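Local structure of plasmodesmata-located protein 5 (6GRE) at residues Pro15-Pro20 with Cys90-Ser95; Tyr8-Cys13 with Ser95-Met100. The protein modulates cell-to-cell trafficking, restricting plasmodesmata permeability through callose deposition during immune responses, and has a positive role in innate immunity. All blocks are in the same frame, centred on the assembly; numbering follows the deposited sequence. Where two conformers were deposited one is given.

How the interactions relate
Both interactions lie in the first of the two Gnk2-homologous (DUF26) domains of the ectodomain, and the chain runs straight from one to the other. Interaction 2 pairs strand 10-13 with strand 96-99; interaction 1 lies within the chain excursion that the strand pair brackets, joining the segments that follow and precede these strands, and S95 belongs to both. Their centres are 14 Å apart, bridged by a disulfide between C13 SG and C90 SG (2.0 Å). Packing adds to it, with S93 OG 3.5 Å from C13 CB. Interaction 1 carries A16 and Y94 of the glycan site, whereas V12 in interaction 2 lines the pocket holding 2-(2-ethoxyethoxy)ethanol.

Interaction 1 (Pro15-Pro20 with Cys90-Ser95); sequences PAKFSP and CSNSYS. With NAG (2-acetamido-2-deoxy-beta-D-glucopyranose), chain C.
F18 packs its ring against N92 while its backbone is bonded to the same residue, joining the loop after strand 10-13 to the type II' beta turn that runs from C90, the last residue of helix 72-90, to S93 in this DUF26 domain. The two backbones meet in a single bridge, K17 with S93, and run nearly perpendicular where they touch. F18 N donates to N92 O (2.9 Å), lying almost on the extension of the carbonyl bond, and Y94 N donates to A16 O (3.1 Å), a carbonyl that also receives the hydroxyl of S14. The phenyl ring is brought back over its own bonded partner because CG stands between the backbone N and the carbonyl carbon (chi1 52°). N92 O consequently lies over a face of the ring, toward its rim, and N92 CB makes a CH-pi contact with the ring centroid at 4.0 Å. L28 and E25 of helix 23-38 touch the same phenylalanine.

The Y94 ring has a neighbour on each face. F18 CB sits 3.9 Å from the centroid of the tyrosine ring on one, and the ring oxygen O5 of the NAG lies over the opposite face, near the rim; A16 and N109 complete this glycan site. The sugar comes closest to the tyrosine where NAG O6 is 3.4 Å from Y94 CE2. The F18 ring in turn directs its edge at the Y94 face, the planes 79° apart, and Y24 of helix 23-38 meets both rings.

The amide oxygen of N92 receives the lysine. The K17 chain crosses the N92 side chain at about a right angle and, bent at chi2 and chi4, curls its ammonium group back to the turn. There K17 NZ donates to N92 OD1 (3.0 Å) in the carbonyl plane, and to a water that it reaches at 2.8 Å and that itself donates to C90 O (2.7 Å).

Interaction 2 (Tyr8-Cys13 with Ser95-Met100); sequences YIYAVC and SGFLQM
Y10 lays its ring over the aliphatic start of Q99, with Q99 CB 3.6 Å from the ring centroid in a CH-pi contact. The same ring turns its edge to F97, which was modelled in two conformers; in the one given here the pair is T-shaped, with Y10 CE1 over the centre of the phenyl face and the planes 85° apart. The tyrosine ring is turned back over its own backbone (chi1 63°) and inclines across to the neighbouring strand. V12 continues this face beside F97, whose ring also forms a cation-pi contact with R106, while I121 of strand 120-125 packs on Y10 and F97.

On the opposite face, with A11 and L98, L98 CD1 touches both A11 CB (3.6 Å) and Y8 CD2 (3.7 Å), and L89 of helix 72-90 touches both L98 and Y8.

Beneath the side chains, V12 and F97 exchange two backbone bonds, each 2.8 Å from N to O, and Q99 N donates to Y10 O. At the far end Q99 O accepts a hydrogen bond from I9 N (2.8 Å) and a weak one from Y10 N, which makes I9 and Y10 a classic beta bulge opposite Q99. I9, like Y10 and F97, has its side chain against strand 120-125 of the second Gnk2-homologous domain. The bulge leads into strand 10-13, an outermost strand of the five-stranded antiparallel sheet of the first Gnk2-homologous domain.

Interaction 1 (Pro15-Pro20 with Cys90-Ser95)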
loop_
_atom_site.group_PDB
_atom_site.type_symbol
_atom_site.label_atom_id
_atom_site.label_comp_id
_atom_site.label_asym_id
_atom_site.label_seq_id
_atom_site.Cartn_x
_atom_site.Cartn_y
_atom_site.Cartn_z
ATOM N N PRO A 15 7.811 0.755 -17.597
ATOM C CA PRO A 15 8.586 1.181 -18.765
ATOM C C PRO A 15 7.748 1.846 -19.862
ATOM O O PRO A 15 8.180 2.834 -20.436
ATOM C CB PRO A 15 9.166 -0.133 -19.297
ATOM C CG PRO A 15 9.345 -0.968 -18.051
ATOM C CD PRO A 15 8.165 -0.608 -17.164
ATOM N N ALA A 16 6.565 1.294 -20.125
ATOM C CA ALA A 16 5.666 1.811 -21.158
ATOM C C ALA A 16 5.137 3.189 -20.743
ATOM O O ALA A 16 4.676 3.363 -19.612
ATOM C CB ALA A 16 4.542 0.848 -21.419
ATOM N N LYS A 17 5.195 4.137 -21.690
ATOM C CA LYS A 17 4.811 5.544 -21.488
ATOM C C LYS A 17 3.645 5.911 -22.407
ATOM O O LYS A 17 3.538 5.413 -23.531
ATOM C CB LYS A 17 5.963 6.508 -21.783
ATOM C CG LYS A 17 7.300 6.202 -21.124
ATOM C CD LYS A 17 7.205 5.937 -19.637
ATOM C CE LYS A 17 8.551 5.699 -18.995
ATOM N NZ LYS A 17 9.259 6.972 -18.734
ATOM N N PHE A 18 2.791 6.814 -21.913
ATOM C CA PHE A 18 1.700 7.390 -22.686
ATOM C C PHE A 18 2.252 8.602 -23.434
ATOM O O PHE A 18 3.345 9.061 -23.115
ATOM C CB PHE A 18 0.522 7.777 -21.796
ATOM C CG PHE A 18 0.866 8.638 -20.607
ATOM C CD1 PHE A 18 1.185 9.971 -20.766
ATOM C CD2 PHE A 18 0.842 8.115 -19.325
ATOM C CE1 PHE A 18 1.479 10.767 -19.671
ATOM C CE2 PHE A 18 1.124 8.917 -18.233
ATOM C CZ PHE A 18 1.441 10.240 -18.404
ATOM N N SER A 19 1.496 9.095 -24.419
ATOM C CA SER A 19 1.991 10.171 -25.267
ATOM C C SER A 19 1.672 11.517 -24.626
ATOM O O SER A 19 0.680 11.651 -23.917
ATOM C CB SER A 19 1.456 10.073 -26.673
ATOM O OG SER A 19 0.101 9.655 -26.687
ATOM N N PRO A 20 2.507 12.549 -24.874
ATOM C CA PRO A 20 2.315 13.879 -24.291
ATOM C C PRO A 20 0.972 14.513 -24.669
ATOM O O PRO A 20 0.591 14.532 -25.853
ATOM C CB PRO A 20 3.465 14.710 -24.886
ATOM C CG PRO A 20 3.861 13.955 -26.140
ATOM C CD PRO A 20 3.663 12.498 -25.782
ATOM N N CYS A 90 7.226 8.887 -11.564
ATOM C CA CYS A 90 6.736 7.988 -12.610
ATOM C C CYS A 90 6.524 8.724 -13.943
ATOM O O CYS A 90 6.334 8.078 -14.961
ATOM C CB CYS A 90 5.446 7.300 -12.177
ATOM S SG CYS A 90 5.701 6.036 -10.899
ATOM N N SER A 91 6.569 10.064 -13.913
ATOM C CA SER A 91 6.343 10.940 -15.078
ATOM C C SER A 91 5.276 10.354 -16.019
ATOM O O SER A 91 4.071 10.316 -15.680
ATOM C CB SER A 91 7.653 11.240 -15.780
ATOM O OG SER A 91 8.227 10.070 -16.327
ATOM N N ASN A 92 5.687 9.880 -17.199
ATOM C CA ASN A 92 4.710 9.539 -18.222
ATOM C C ASN A 92 4.449 8.026 -18.313
ATOM O O ASN A 92 3.954 7.560 -19.321
ATOM C CB ASN A 92 5.113 10.143 -19.573
ATOM C CG ASN A 92 6.450 9.658 -20.072
ATOM O OD1 ASN A 92 7.201 9.028 -19.336
ATOM N ND2 ASN A 92 6.749 9.934 -21.334
ATOM N N SER A 93 4.686 7.284 -17.219
ATOM C CA SER A 93 4.352 5.862 -17.162
ATOM C C SER A 93 2.839 5.656 -17.197
ATOM O O SER A 93 2.122 6.356 -16.512
ATOM C CB SER A 93 4.923 5.230 -15.919
ATOM O OG SER A 93 6.327 5.103 -16.017
ATOM N N TYR A 94 2.381 4.654 -17.949
ATOM C CA TYR A 94 0.996 4.248 -17.913
ATOM C C TYR A 94 0.626 3.754 -16.508
ATOM O O TYR A 94 -0.467 4.029 -16.030
ATOM C CB TYR A 94 0.692 3.109 -18.887
ATOM C CG TYR A 94 0.426 3.550 -20.307
ATOM C CD1 TYR A 94 -0.757 4.180 -20.638
ATOM C CD2 TYR A 94 1.335 3.279 -21.311
ATOM C CE1 TYR A 94 -1.021 4.584 -21.942
ATOM C CE2 TYR A 94 1.084 3.667 -22.617
ATOM C CZ TYR A 94 -0.088 4.322 -22.927
ATOM O OH TYR A 94 -0.321 4.694 -24.227
ATOM N N SER A 95 1.548 3.019 -15.864
ATOM C CA SER A 95 1.283 2.428 -14.544
ATOM C C SER A 95 2.184 3.083 -13.490
ATOM O O SER A 95 3.387 3.222 -13.680
ATOM C CB SER A 95 1.473 0.925 -14.586
ATOM O OG SER A 95 0.958 0.368 -15.794
HETATM C C1 NAG C . -1.657 -0.597 -21.705
HETATM C C2 NAG C . -2.464 -1.274 -22.810
HETATM C C3 NAG C . -1.641 -2.349 -23.492
HETATM C C4 NAG C . -0.344 -1.744 -23.987
HETATM C C5 NAG C . 0.382 -0.946 -22.894
HETATM C C6 NAG C . 1.515 -0.112 -23.470
HETATM C C7 NAG C . -4.866 -1.341 -22.436
HETATM C C8 NAG C . -6.021 -2.109 -21.877
HETATM N N2 NAG C . -3.671 -1.898 -22.316
HETATM O O3 NAG C . -2.409 -2.867 -24.581
HETATM O O4 NAG C . 0.508 -2.791 -24.479
HETATM O O5 NAG C . -0.492 -0.012 -22.256
HETATM O O6 NAG C . 0.996 0.820 -24.441
HETATM O O7 NAG C . -5.023 -0.249 -22.978
HETATM O O HOH W 1 8.460 6.811 -16.059
HETATM O O HOH W 2 -1.229 7.223 -24.933
#

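Interaction 2 (Tyr8-Cys13 with Ser95-Met100)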
loop_
_atom_site.group_PDB
_atom_site.type_symbol
_atom_site.label_atom_id
_atom_site.label_comp_id
_atom_site.label_asym_id
_atom_site.label_seq_id
_atom_site.Cartn_x
_atom_site.Cartn_y
_atom_site.Cartn_z
ATOM N N TYR A 8 8.558 8.983 0.771
ATOM C CA TYR A 8 7.860 7.815 0.259
ATOM C C TYR A 8 8.704 6.564 0.513
ATOM O O TYR A 8 9.896 6.624 0.786
ATOM C CB TYR A 8 7.546 7.984 -1.224
ATOM C CG TYR A 8 8.737 7.891 -2.140
ATOM C CD1 TYR A 8 9.592 8.976 -2.317
ATOM C CD2 TYR A 8 9.004 6.737 -2.843
ATOM C CE1 TYR A 8 10.681 8.895 -3.168
ATOM C CE2 TYR A 8 10.089 6.634 -3.691
ATOM C CZ TYR A 8 10.931 7.723 -3.854
ATOM O OH TYR A 8 11.993 7.619 -4.697
ATOM N N ILE A 9 8.070 5.404 0.389
ATOM C CA ILE A 9 8.753 4.143 0.638
ATOM C C ILE A 9 9.218 3.524 -0.674
ATOM O O ILE A 9 10.357 3.139 -0.784
ATOM C CB ILE A 9 7.841 3.193 1.434
ATOM C CG1 ILE A 9 7.435 3.849 2.752
ATOM C CG2 ILE A 9 8.482 1.823 1.635
ATOM C CD1 ILE A 9 6.501 3.030 3.609
ATOM N N TYR A 10 8.332 3.418 -1.673
ATOM C CA TYR A 10 8.734 2.951 -2.971
ATOM C C TYR A 10 7.763 3.508 -4.005
ATOM O O TYR A 10 6.646 3.910 -3.674
ATOM C CB TYR A 10 8.812 1.424 -3.065
ATOM C CG TYR A 10 7.512 0.693 -2.866
ATOM C CD1 TYR A 10 6.576 0.641 -3.880
ATOM C CD2 TYR A 10 7.208 0.099 -1.666
ATOM C CE1 TYR A 10 5.373 -0.027 -3.724
ATOM C CE2 TYR A 10 6.033 -0.617 -1.504
ATOM C CZ TYR A 10 5.114 -0.675 -2.529
ATOM O OH TYR A 10 3.929 -1.347 -2.364
ATOM N N ALA A 11 8.268 3.586 -5.229
ATOM C CA ALA A 11 7.501 3.917 -6.407
ATOM C C ALA A 11 7.761 2.837 -7.463
ATOM O O ALA A 11 8.907 2.444 -7.732
ATOM C CB ALA A 11 7.879 5.292 -6.901
ATOM N N VAL A 12 6.703 2.326 -8.079
ATOM C CA VAL A 12 6.829 1.449 -9.202
ATOM C C VAL A 12 6.190 2.142 -10.406
ATOM O O VAL A 12 5.004 2.494 -10.336
ATOM C CB VAL A 12 6.140 0.103 -8.958
ATOM C CG1 VAL A 12 6.385 -0.848 -10.123
ATOM C CG2 VAL A 12 6.562 -0.495 -7.632
ATOM N N CYS A 13 6.952 2.246 -11.508
ATOM C CA CYS A 13 6.580 3.016 -12.719
ATOM C C CYS A 13 6.828 2.136 -13.952
ATOM O O CYS A 13 7.934 1.652 -14.129
ATOM C CB CYS A 13 7.402 4.298 -12.817
ATOM S SG CYS A 13 7.535 5.250 -11.278
ATOM N N SER A 95 1.548 3.019 -15.864
ATOM C CA SER A 95 1.283 2.428 -14.544
ATOM C C SER A 95 2.184 3.083 -13.490
ATOM O O SER A 95 3.387 3.222 -13.680
ATOM C CB SER A 95 1.473 0.925 -14.586
ATOM O OG SER A 95 0.958 0.368 -15.794
ATOM N N GLY A 96 1.584 3.491 -12.366
ATOM C CA GLY A 96 2.313 4.096 -11.290
ATOM C C GLY A 96 1.736 3.620 -9.962
ATOM O O GLY A 96 0.519 3.514 -9.803
ATOM N N PHE A 97 2.635 3.334 -9.027
ATOM C CA PHE A 97 2.303 2.824 -7.703
ATOM C C PHE A 97 3.232 3.527 -6.714
ATOM O O PHE A 97 4.435 3.277 -6.794
ATOM C CB PHE A 97 2.448 1.292 -7.725
ATOM C CG PHE A 97 2.054 0.535 -6.476
ATOM C CD1 PHE A 97 1.408 1.160 -5.419
ATOM C CD2 PHE A 97 2.277 -0.831 -6.379
ATOM C CE1 PHE A 97 1.057 0.471 -4.268
ATOM C CE2 PHE A 97 1.927 -1.517 -5.223
ATOM C CZ PHE A 97 1.291 -0.877 -4.190
ATOM N N LEU A 98 2.683 4.351 -5.828
ATOM C CA LEU A 98 3.477 5.034 -4.839
ATOM C C LEU A 98 2.966 4.655 -3.452
ATOM O O LEU A 98 1.793 4.836 -3.151
ATOM C CB LEU A 98 3.398 6.542 -5.076
ATOM C CG LEU A 98 4.351 7.393 -4.257
ATOM C CD1 LEU A 98 5.783 7.185 -4.698
ATOM C CD2 LEU A 98 3.987 8.853 -4.394
ATOM N N GLN A 99 3.872 4.089 -2.640
ATOM C CA GLN A 99 3.584 3.693 -1.294
ATOM C C GLN A 99 4.311 4.643 -0.355
ATOM O O GLN A 99 5.514 4.809 -0.469
ATOM C CB GLN A 99 4.074 2.277 -1.009
ATOM C CG GLN A 99 3.780 1.802 0.403
ATOM C CD GLN A 99 2.335 1.440 0.612
ATOM O OE1 GLN A 99 1.829 0.552 -0.055
ATOM N NE2 GLN A 99 1.673 2.126 1.529
ATOM N N MET A 100 3.545 5.253 0.531
ATOM C CA MET A 100 4.027 6.046 1.662
ATOM C C MET A 100 3.707 5.290 2.952
ATOM O O MET A 100 3.003 4.294 2.939
ATOM C CB MET A 100 3.335 7.406 1.675
ATOM C CG MET A 100 3.830 8.247 0.534
ATOM S SD MET A 100 2.919 9.773 0.280
ATOM C CE MET A 100 3.332 10.675 1.769
#